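Long-range contacts in 373aa long hypothetical citrate synthase (Sulfolobus tokodaii, PDB 1VGP), which is a hypothetical member of the citrate synthase family, a mainly helical protein that assembles with a second copy of itself: residues A[88-93]-A[209-214]; A[139-144]-A[153-158]; A[187-192]-A[201-206]. All coordinates share one frame; numbering follows the deposited sequence.

Contacts 1 and 3 are neighbours, their centres about 15 Å apart, and they share helix 199-210: residues 201-206 of that helix pack against 187-192, while its C-terminal end and the residues after it meet 88-93. They touch directly where Ala-209 CB lies 3.8 Å from Ala-188 CB, and both also reach the second subunit. Contact 2 is a separate packing unit, its nearest atoms about 10 Å from those of contact 1 and about 14 Å from those of contact 3, and neither of its segments touches another chain. Contact 1 joins segments whose closest ends are 116 residues apart, and contacts 2 and 3 follow one another within that span.

Contact 1. Residues A[88-93]-A[209-214]; sequences DAQPMD and ALKGPL
Lys-211 reaches across to Gln-90 and Asp-93, and its ammonium group supplies both hydrogen bonds of this contact. NZ is 2.7 Å from Asp-93 OD1, a salt bridge that uses the syn lone pair of the carboxylate, and 3.0 Å from Gln-90 OE1. The second bond is less regular: NZ stands 46° out of the amide carbonyl plane, with a C=O...NZ angle of 121°. A further salt bridge, to Asp-198 OD1 of the second subunit, gives the ammonium three acceptors in all, as many as it has N-H bonds. Two of them are carboxylates, which probably stabilises the charge on the lysine.

The upper part of the lysine chain packs on Met-92. Its CG sits between the backbone N and the carbonyl carbon (chi1 62°), and a bend at chi3 then turns NZ to the two acceptors. Met-92 runs past this chain in the opposite direction, with CG 3.6 Å from Lys-211 CB. The methionine is itself bent at chi2 and chi3, which brings CE to 3.9 Å from Leu-210 CD2. Pro-328 and Ala-329 of helix 327-346 pack on Met-92 as well.

Backbone polar groups close their own turns on each side. Asp-93 N makes a weak bond to Gln-90 O, and Gly-212 N donates to Ala-209 O at 2.9 Å. Asp-93 O also accepts from Thr-97 OG1. Gln-90 occupies the N-cap position and Asp-93 the first turn of helix 91-105, where an acidic side chain is commonly found. The arrangement is thus a helix N-terminus joined by a lysine to the C-terminal end of helix 199-210, set at the subunit interface of a helical, citrate synthase-type dimer.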
loop_
_atom_site.group_PDB
_atom_site.type_symbol
_atom_site.label_atom_id
_atom_site.label_comp_id
_atom_site.label_asym_id
_atom_site.label_seq_id
_atom_site.Cartn_x
_atom_site.Cartn_y
_atom_site.Cartn_z
ATOM N N ASP A 88 -7.586 -3.549 -21.444
ATOM C CA ASP A 88 -7.240 -2.133 -21.460
ATOM C C ASP A 88 -6.909 -1.664 -20.047
ATOM O O ASP A 88 -7.012 -0.478 -19.734
ATOM C CB ASP A 88 -8.395 -1.316 -22.027
ATOM C CG ASP A 88 -9.683 -1.526 -21.265
ATOM O OD1 ASP A 88 -10.011 -0.687 -20.399
ATOM O OD2 ASP A 88 -10.378 -2.525 -21.521
ATOM N N ALA A 89 -6.517 -2.609 -19.197
ATOM C CA ALA A 89 -6.080 -2.306 -17.841
ATOM C C ALA A 89 -4.688 -1.681 -17.845
ATOM O O ALA A 89 -3.867 -1.989 -18.707
ATOM C CB ALA A 89 -6.072 -3.580 -17.008
ATOM N N GLN A 90 -4.432 -0.804 -16.880
ATOM C CA GLN A 90 -3.089 -0.274 -16.663
ATOM C C GLN A 90 -2.147 -1.374 -16.195
ATOM O O GLN A 90 -2.413 -2.046 -15.201
ATOM C CB GLN A 90 -3.130 0.837 -15.616
ATOM C CG GLN A 90 -3.873 2.086 -16.064
ATOM C CD GLN A 90 -3.986 3.125 -14.960
ATOM O OE1 GLN A 90 -3.027 3.382 -14.233
ATOM N NE2 GLN A 90 -5.165 3.731 -14.832
ATOM N N PRO A 91 -1.027 -1.581 -16.913
ATOM C CA PRO A 91 -0.068 -2.618 -16.495
ATOM C C PRO A 91 0.322 -2.554 -15.006
ATOM O O PRO A 91 0.548 -3.586 -14.383
ATOM C CB PRO A 91 1.122 -2.398 -17.435
ATOM C CG PRO A 91 0.503 -1.805 -18.667
ATOM C CD PRO A 91 -0.636 -0.947 -18.193
ATOM N N MET A 92 0.392 -1.348 -14.440
ATOM C CA MET A 92 0.673 -1.203 -13.008
ATOM C C MET A 92 -0.408 -1.847 -12.158
ATOM O O MET A 92 -0.109 -2.542 -11.189
ATOM C CB MET A 92 0.792 0.270 -12.612
ATOM C CG MET A 92 2.108 0.915 -13.004
ATOM S SD MET A 92 3.588 -0.011 -12.528
ATOM C CE MET A 92 3.998 0.802 -10.961
ATOM N N ASP A 93 -1.664 -1.612 -12.521
ATOM C CA ASP A 93 -2.775 -2.215 -11.791
ATOM C C ASP A 93 -2.772 -3.732 -11.969
ATOM O O ASP A 93 -3.150 -4.478 -11.057
ATOM C CB ASP A 93 -4.104 -1.636 -12.274
ATOM C CG ASP A 93 -4.209 -0.140 -12.048
ATOM O OD1 ASP A 93 -3.450 0.407 -11.219
ATOM O OD2 ASP A 93 -5.058 0.491 -12.712
ATOM N N ALA A 209 2.116 3.152 -4.812
ATOM C CA ALA A 209 2.662 4.498 -4.726
ATOM C C ALA A 209 3.434 4.835 -5.997
ATOM O O ALA A 209 3.322 5.943 -6.523
ATOM C CB ALA A 209 3.571 4.630 -3.502
ATOM N N LEU A 210 4.213 3.881 -6.493
ATOM C CA LEU A 210 5.064 4.134 -7.645
ATOM C C LEU A 210 4.283 4.586 -8.884
ATOM O O LEU A 210 4.769 5.423 -9.649
ATOM C CB LEU A 210 5.886 2.887 -7.988
ATOM C CG LEU A 210 6.801 3.041 -9.209
ATOM C CD1 LEU A 210 7.861 4.108 -8.946
ATOM C CD2 LEU A 210 7.453 1.713 -9.517
ATOM N N LYS A 211 3.078 4.050 -9.075
ATOM C CA LYS A 211 2.285 4.403 -10.241
ATOM C C LYS A 211 1.644 5.778 -10.093
ATOM O O LYS A 211 1.043 6.282 -11.032
ATOM C CB LYS A 211 1.196 3.348 -10.500
ATOM C CG LYS A 211 0.163 3.187 -9.383
ATOM C CD LYS A 211 -1.137 2.588 -9.908
ATOM C CE LYS A 211 -1.972 3.646 -10.608
ATOM N NZ LYS A 211 -3.212 3.085 -11.224
ATOM N N GLY A 212 1.764 6.384 -8.917
ATOM C CA GLY A 212 1.274 7.739 -8.743
ATOM C C GLY A 212 1.919 8.694 -9.738
ATOM O O GLY A 212 3.132 8.640 -9.962
ATOM N N PRO A 213 1.133 9.583 -10.364
ATOM C CA PRO A 213 1.639 10.542 -11.359
ATOM C C PRO A 213 2.581 11.593 -10.776
ATOM O O PRO A 213 3.425 12.126 -11.479
ATOM C CB PRO A 213 0.370 11.164 -11.923
ATOM C CG PRO A 213 -0.614 11.024 -10.830
ATOM C CD PRO A 213 -0.326 9.701 -10.198
ATOM N N LEU A 214 2.434 11.873 -9.487
ATOM C CA LEU A 214 3.212 12.917 -8.825
ATOM C C LEU A 214 4.593 12.418 -8.397
ATOM O O LEU A 214 5.400 13.185 -7.879
ATOM C CB LEU A 214 2.458 13.427 -7.600
ATOM C CG LEU A 214 2.007 14.882 -7.568
ATOM C CD1 LEU A 214 1.594 15.336 -8.955
ATOM C CD2 LEU A 214 0.844 15.020 -6.587
#

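Contact 2. Residues A[139-144]-A[153-158]; sequences DIIEPD and FLYMLY
Ile-141 is the main bump of the loop, and it enters the hollow between the Tyr-155 ring and the base of the Met-156 side chain. Its CG1 branch, anti to the backbone N (chi1 165°), carries CD1 over one face of the ring, 3.5 Å from the ring centroid and 22° off the normal, a CH-pi contact displaced toward the rim. The same methyl lies 4.2 Å from Met-156 CB, while CG2 points to the helix backbone at Met-156 O. Asp-144 meets the ring from another direction: its CB is 3.5 Å from Tyr-155 CE2, and the carboxylate plane is turned 70° from that of the ring. Together these contacts lay an irregular connection back on the helix it leads into, as the loop between helices 113-135 and 149-158 folds along the latter within this all-helical part of the citrate synthase fold. A hydrogen bond from Asp-144 N to Asn-152 OD1 ties the loop to the first turn of helix 149-158, just before Phe-153. Met-156 supplies a bump of its own. Its SD rests against one side of Pro-143, 3.6 Å from the proline CB, the two side chains crossing at a slant, and Ala-129 of helix 113-135 touches the methionine too. Pro-143 itself also packs on Arg-72 and Tyr-73.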
loop_
_atom_site.group_PDB
_atom_site.type_symbol
_atom_site.label_atom_id
_atom_site.label_comp_id
_atom_site.label_asym_id
_atom_site.label_seq_id
_atom_site.Cartn_x
_atom_site.Cartn_y
_atom_site.Cartn_z
ATOM N N ASP A 139 0.213 -15.291 -27.127
ATOM C CA ASP A 139 0.056 -16.212 -26.014
ATOM C C ASP A 139 1.202 -16.164 -25.020
ATOM O O ASP A 139 2.342 -15.861 -25.374
ATOM C CB ASP A 139 -0.115 -17.645 -26.517
ATOM C CG ASP A 139 -1.148 -18.419 -25.713
ATOM O OD1 ASP A 139 -1.138 -18.317 -24.455
ATOM O OD2 ASP A 139 -1.973 -19.129 -26.335
ATOM N N ILE A 140 0.882 -16.460 -23.766
ATOM C CA ILE A 140 1.904 -16.647 -22.754
ATOM C C ILE A 140 2.996 -17.536 -23.322
ATOM O O ILE A 140 2.738 -18.629 -23.815
ATOM C CB ILE A 140 1.327 -17.302 -21.489
ATOM C CG1 ILE A 140 0.283 -16.370 -20.881
ATOM C CG2 ILE A 140 2.439 -17.587 -20.480
ATOM C CD1 ILE A 140 -0.444 -16.968 -19.704
ATOM N N ILE A 141 4.217 -17.040 -23.263
ATOM C CA ILE A 141 5.373 -17.835 -23.575
ATOM C C ILE A 141 6.160 -17.925 -22.275
ATOM O O ILE A 141 6.508 -16.899 -21.695
ATOM C CB ILE A 141 6.184 -17.151 -24.716
ATOM C CG1 ILE A 141 7.583 -17.760 -24.827
ATOM C CG2 ILE A 141 6.209 -15.653 -24.493
ATOM C CD1 ILE A 141 8.613 -17.113 -23.946
ATOM N N GLU A 142 6.403 -19.147 -21.804
ATOM C CA GLU A 142 6.838 -19.385 -20.425
ATOM C C GLU A 142 8.296 -19.027 -20.154
ATOM O O GLU A 142 9.116 -18.956 -21.069
ATOM C CB GLU A 142 6.632 -20.859 -20.057
ATOM C CG GLU A 142 5.182 -21.265 -19.958
ATOM C CD GLU A 142 5.011 -22.764 -19.811
ATOM O OE1 GLU A 142 5.942 -23.425 -19.297
ATOM O OE2 GLU A 142 3.943 -23.280 -20.212
ATOM N N PRO A 143 8.643 -18.803 -18.881
ATOM C CA PRO A 143 10.043 -18.515 -18.591
ATOM C C PRO A 143 10.919 -19.725 -18.852
ATOM O O PRO A 143 10.531 -20.857 -18.569
ATOM C CB PRO A 143 10.028 -18.112 -17.121
ATOM C CG PRO A 143 8.846 -18.809 -16.567
ATOM C CD PRO A 143 7.819 -18.764 -17.662
ATOM N N ASP A 144 12.105 -19.458 -19.394
ATOM C CA ASP A 144 13.106 -20.463 -19.753
ATOM C C ASP A 144 14.111 -20.511 -18.603
ATOM O O ASP A 144 14.885 -19.579 -18.418
ATOM C CB ASP A 144 13.783 -19.999 -21.030
ATOM C CG ASP A 144 14.669 -21.056 -21.662
ATOM O OD1 ASP A 144 15.399 -21.762 -20.924
ATOM O OD2 ASP A 144 14.630 -21.155 -22.914
ATOM N N PHE A 153 13.710 -12.035 -19.578
ATOM C CA PHE A 153 12.697 -10.992 -19.658
ATOM C C PHE A 153 12.369 -10.710 -21.116
ATOM O O PHE A 153 11.214 -10.772 -21.516
ATOM C CB PHE A 153 13.184 -9.703 -18.972
ATOM C CG PHE A 153 12.071 -8.823 -18.448
ATOM C CD1 PHE A 153 10.830 -8.791 -19.071
ATOM C CD2 PHE A 153 12.277 -8.010 -17.340
ATOM C CE1 PHE A 153 9.812 -7.961 -18.597
ATOM C CE2 PHE A 153 11.260 -7.178 -16.865
ATOM C CZ PHE A 153 10.033 -7.152 -17.490
ATOM N N LEU A 154 13.387 -10.414 -21.913
ATOM C CA LEU A 154 13.168 -10.091 -23.319
ATOM C C LEU A 154 12.675 -11.315 -24.090
ATOM O O LEU A 154 11.841 -11.204 -25.000
ATOM C CB LEU A 154 14.461 -9.566 -23.942
ATOM C CG LEU A 154 14.992 -8.254 -23.369
ATOM C CD1 LEU A 154 16.099 -7.718 -24.273
ATOM C CD2 LEU A 154 13.855 -7.245 -23.241
ATOM N N TYR A 155 13.194 -12.480 -23.713
ATOM C CA TYR A 155 12.721 -13.735 -24.272
ATOM C C TYR A 155 11.203 -13.871 -24.168
ATOM O O TYR A 155 10.527 -14.122 -25.174
ATOM C CB TYR A 155 13.384 -14.920 -23.564
ATOM C CG TYR A 155 12.734 -16.247 -23.898
ATOM C CD1 TYR A 155 12.550 -16.643 -25.226
ATOM C CD2 TYR A 155 12.279 -17.094 -22.888
ATOM C CE1 TYR A 155 11.927 -17.848 -25.537
ATOM C CE2 TYR A 155 11.655 -18.300 -23.188
ATOM C CZ TYR A 155 11.481 -18.674 -24.510
ATOM O OH TYR A 155 10.863 -19.864 -24.802
ATOM N N MET A 156 10.676 -13.717 -22.953
ATOM C CA MET A 156 9.248 -13.909 -22.713
ATOM C C MET A 156 8.428 -12.817 -23.384
ATOM O O MET A 156 7.218 -12.935 -23.508
ATOM C CB MET A 156 8.941 -13.919 -21.214
ATOM C CG MET A 156 9.653 -14.995 -20.423
ATOM S SD MET A 156 9.079 -15.036 -18.709
ATOM C CE MET A 156 9.939 -13.632 -18.004
ATOM N N LEU A 157 9.089 -11.750 -23.811
ATOM C CA LEU A 157 8.396 -10.665 -24.491
ATOM C C LEU A 157 8.346 -10.959 -25.978
ATOM O O LEU A 157 7.282 -10.881 -26.600
ATOM C CB LEU A 157 9.111 -9.326 -24.233
ATOM C CG LEU A 157 8.273 -8.050 -24.224
ATOM C CD1 LEU A 157 7.985 -7.633 -25.642
ATOM C CD2 LEU A 157 6.967 -8.273 -23.476
ATOM N N TYR A 158 9.499 -11.311 -26.549
ATOM C CA TYR A 158 9.599 -11.542 -27.997
ATOM C C TYR A 158 9.130 -12.956 -28.401
ATOM O O TYR A 158 8.636 -13.160 -29.509
ATOM C CB TYR A 158 11.044 -11.367 -28.484
ATOM C CG TYR A 158 11.797 -10.116 -28.069
ATOM C CD1 TYR A 158 11.152 -8.895 -27.864
ATOM C CD2 TYR A 158 13.194 -10.151 -27.961
ATOM C CE1 TYR A 158 11.887 -7.739 -27.563
ATOM C CE2 TYR A 158 13.931 -9.013 -27.665
ATOM C CZ TYR A 158 13.275 -7.806 -27.468
ATOM O OH TYR A 158 14.019 -6.676 -27.183
#

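Contact 3. Residues A[187-192]-A[201-206]; sequences FASLVV and SSIVAG
The helix segments 187-192 and 201-206 run nearly antiparallel, at 152° between their N-to-C directions, with axes only 7.3 Å apart at closest approach and the CA atoms of Ser-189 and Ser-202 at 4.6 Å. Small residues make this spacing possible. Ser-189 OG donates a hydrogen bond to Ser-202 O at 3.2 Å, coming from well above the carbonyl plane (62° out of it). That oxygen also accepts the ordinary helix bond from Gly-206 N, so it is gripped by two donors. Ser-189 CA adds a CA-H...O contact to it, and the hydroxyl oxygen lies 3.7 Å from Gly-206 CA, beside a residue with no side chain.

One turn on, Val-192 presents its two methyls to different neighbours. With CG1 anti to the backbone N (chi1 170°), that branch leans on Ser-202, 3.6 Å from its OG, while CG2 meets Ala-205 CB at 3.6 Å. Ala-188 CB faces the backbone of Ala-205 and is 3.7 Å from its O.

Around the pair, Ser-189 and Ser-202 also pack against Trp-339 and Ile-343 of helix 327-346, respectively. On the dimer side, Val-204 meets Val-204 of the second subunit and Ala-188 meets Val-191 of that subunit. Alanine and valine methyls, the two serines and the bare CA of Gly-206 thus make up the fit, and the one hydrogen bond across the helices pairs a buried serine hydroxyl with a carbonyl already engaged in its own helix, so Ser-189 gains a partner without breaking a helical bond.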
loop_
_atom_site.group_PDB
_atom_site.type_symbol
_atom_site.label_atom_id
_atom_site.label_comp_id
_atom_site.label_asym_id
_atom_site.label_seq_id
_atom_site.Cartn_x
_atom_site.Cartn_y
_atom_site.Cartn_z
ATOM N N PHE A 187 8.971 4.200 0.670
ATOM C CA PHE A 187 8.502 4.515 2.008
ATOM C C PHE A 187 7.121 3.882 2.273
ATOM O O PHE A 187 6.844 3.402 3.378
ATOM C CB PHE A 187 8.438 6.033 2.182
ATOM C CG PHE A 187 8.094 6.472 3.571
ATOM C CD1 PHE A 187 6.989 7.299 3.798
ATOM C CD2 PHE A 187 8.878 6.083 4.655
ATOM C CE1 PHE A 187 6.672 7.737 5.093
ATOM C CE2 PHE A 187 8.573 6.511 5.951
ATOM C CZ PHE A 187 7.465 7.343 6.171
ATOM N N ALA A 188 6.261 3.875 1.259
ATOM C CA ALA A 188 4.960 3.225 1.387
ATOM C C ALA A 188 5.170 1.756 1.752
ATOM O O ALA A 188 4.469 1.221 2.613
ATOM C CB ALA A 188 4.173 3.344 0.075
ATOM N N SER A 189 6.142 1.126 1.092
ATOM C CA SER A 189 6.590 -0.232 1.409
ATOM C C SER A 189 6.925 -0.379 2.885
ATOM O O SER A 189 6.462 -1.301 3.552
ATOM C CB SER A 189 7.856 -0.560 0.614
ATOM O OG SER A 189 7.527 -1.272 -0.551
ATOM N N LEU A 190 7.764 0.538 3.362
ATOM C CA LEU A 190 8.303 0.480 4.705
ATOM C C LEU A 190 7.190 0.671 5.746
ATOM O O LEU A 190 7.201 0.035 6.806
ATOM C CB LEU A 190 9.381 1.557 4.871
ATOM C CG LEU A 190 10.861 1.170 4.791
ATOM C CD1 LEU A 190 11.051 -0.215 4.178
ATOM C CD2 LEU A 190 11.599 2.237 3.977
ATOM N N VAL A 191 6.233 1.539 5.443
ATOM C CA VAL A 191 5.131 1.751 6.357
ATOM C C VAL A 191 4.370 0.448 6.574
ATOM O O VAL A 191 4.073 0.064 7.710
ATOM C CB VAL A 191 4.152 2.817 5.832
ATOM C CG1 VAL A 191 3.014 3.008 6.841
ATOM C CG2 VAL A 191 4.896 4.138 5.569
ATOM N N VAL A 192 4.050 -0.239 5.484
ATOM C CA VAL A 192 3.350 -1.506 5.597
ATOM C C VAL A 192 4.252 -2.544 6.280
ATOM O O VAL A 192 3.819 -3.259 7.189
ATOM C CB VAL A 192 2.905 -2.001 4.209
ATOM C CG1 VAL A 192 2.385 -3.425 4.294
ATOM C CG2 VAL A 192 1.817 -1.075 3.669
ATOM N N SER A 201 2.036 -7.751 0.806
ATOM C CA SER A 201 1.333 -6.541 1.176
ATOM C C SER A 201 2.237 -5.325 0.948
ATOM O O SER A 201 1.840 -4.345 0.316
ATOM C CB SER A 201 0.906 -6.622 2.644
ATOM O OG SER A 201 -0.125 -7.574 2.837
ATOM N N SER A 202 3.457 -5.400 1.465
ATOM C CA SER A 202 4.382 -4.283 1.418
ATOM C C SER A 202 4.664 -3.871 -0.017
ATOM O O SER A 202 4.675 -2.680 -0.350
ATOM C CB SER A 202 5.693 -4.665 2.093
ATOM O OG SER A 202 5.484 -4.995 3.457
ATOM N N ILE A 203 4.905 -4.872 -0.861
ATOM C CA ILE A 203 5.207 -4.661 -2.270
ATOM C C ILE A 203 4.014 -4.118 -3.050
ATOM O O ILE A 203 4.186 -3.321 -3.979
ATOM C CB ILE A 203 5.682 -5.974 -2.926
ATOM C CG1 ILE A 203 6.907 -6.517 -2.171
ATOM C CG2 ILE A 203 6.007 -5.739 -4.396
ATOM C CD1 ILE A 203 7.993 -5.485 -1.923
ATOM N N VAL A 204 2.809 -4.547 -2.677
ATOM C CA VAL A 204 1.585 -3.979 -3.244
ATOM C C VAL A 204 1.514 -2.478 -2.958
ATOM O O VAL A 204 1.120 -1.687 -3.823
ATOM C CB VAL A 204 0.311 -4.665 -2.657
ATOM C CG1 VAL A 204 -0.933 -3.879 -3.049
ATOM C CG2 VAL A 204 0.206 -6.092 -3.154
ATOM N N ALA A 205 1.891 -2.093 -1.739
ATOM C CA ALA A 205 1.925 -0.680 -1.362
ATOM C C ALA A 205 2.996 0.063 -2.168
ATOM O O ALA A 205 2.768 1.183 -2.617
ATOM C CB ALA A 205 2.214 -0.552 0.126
ATOM N N GLY A 206 4.149 -0.576 -2.360
ATOM C CA GLY A 206 5.193 0.008 -3.180
ATOM C C GLY A 206 4.730 0.340 -4.588
ATOM O O GLY A 206 4.879 1.476 -5.054
#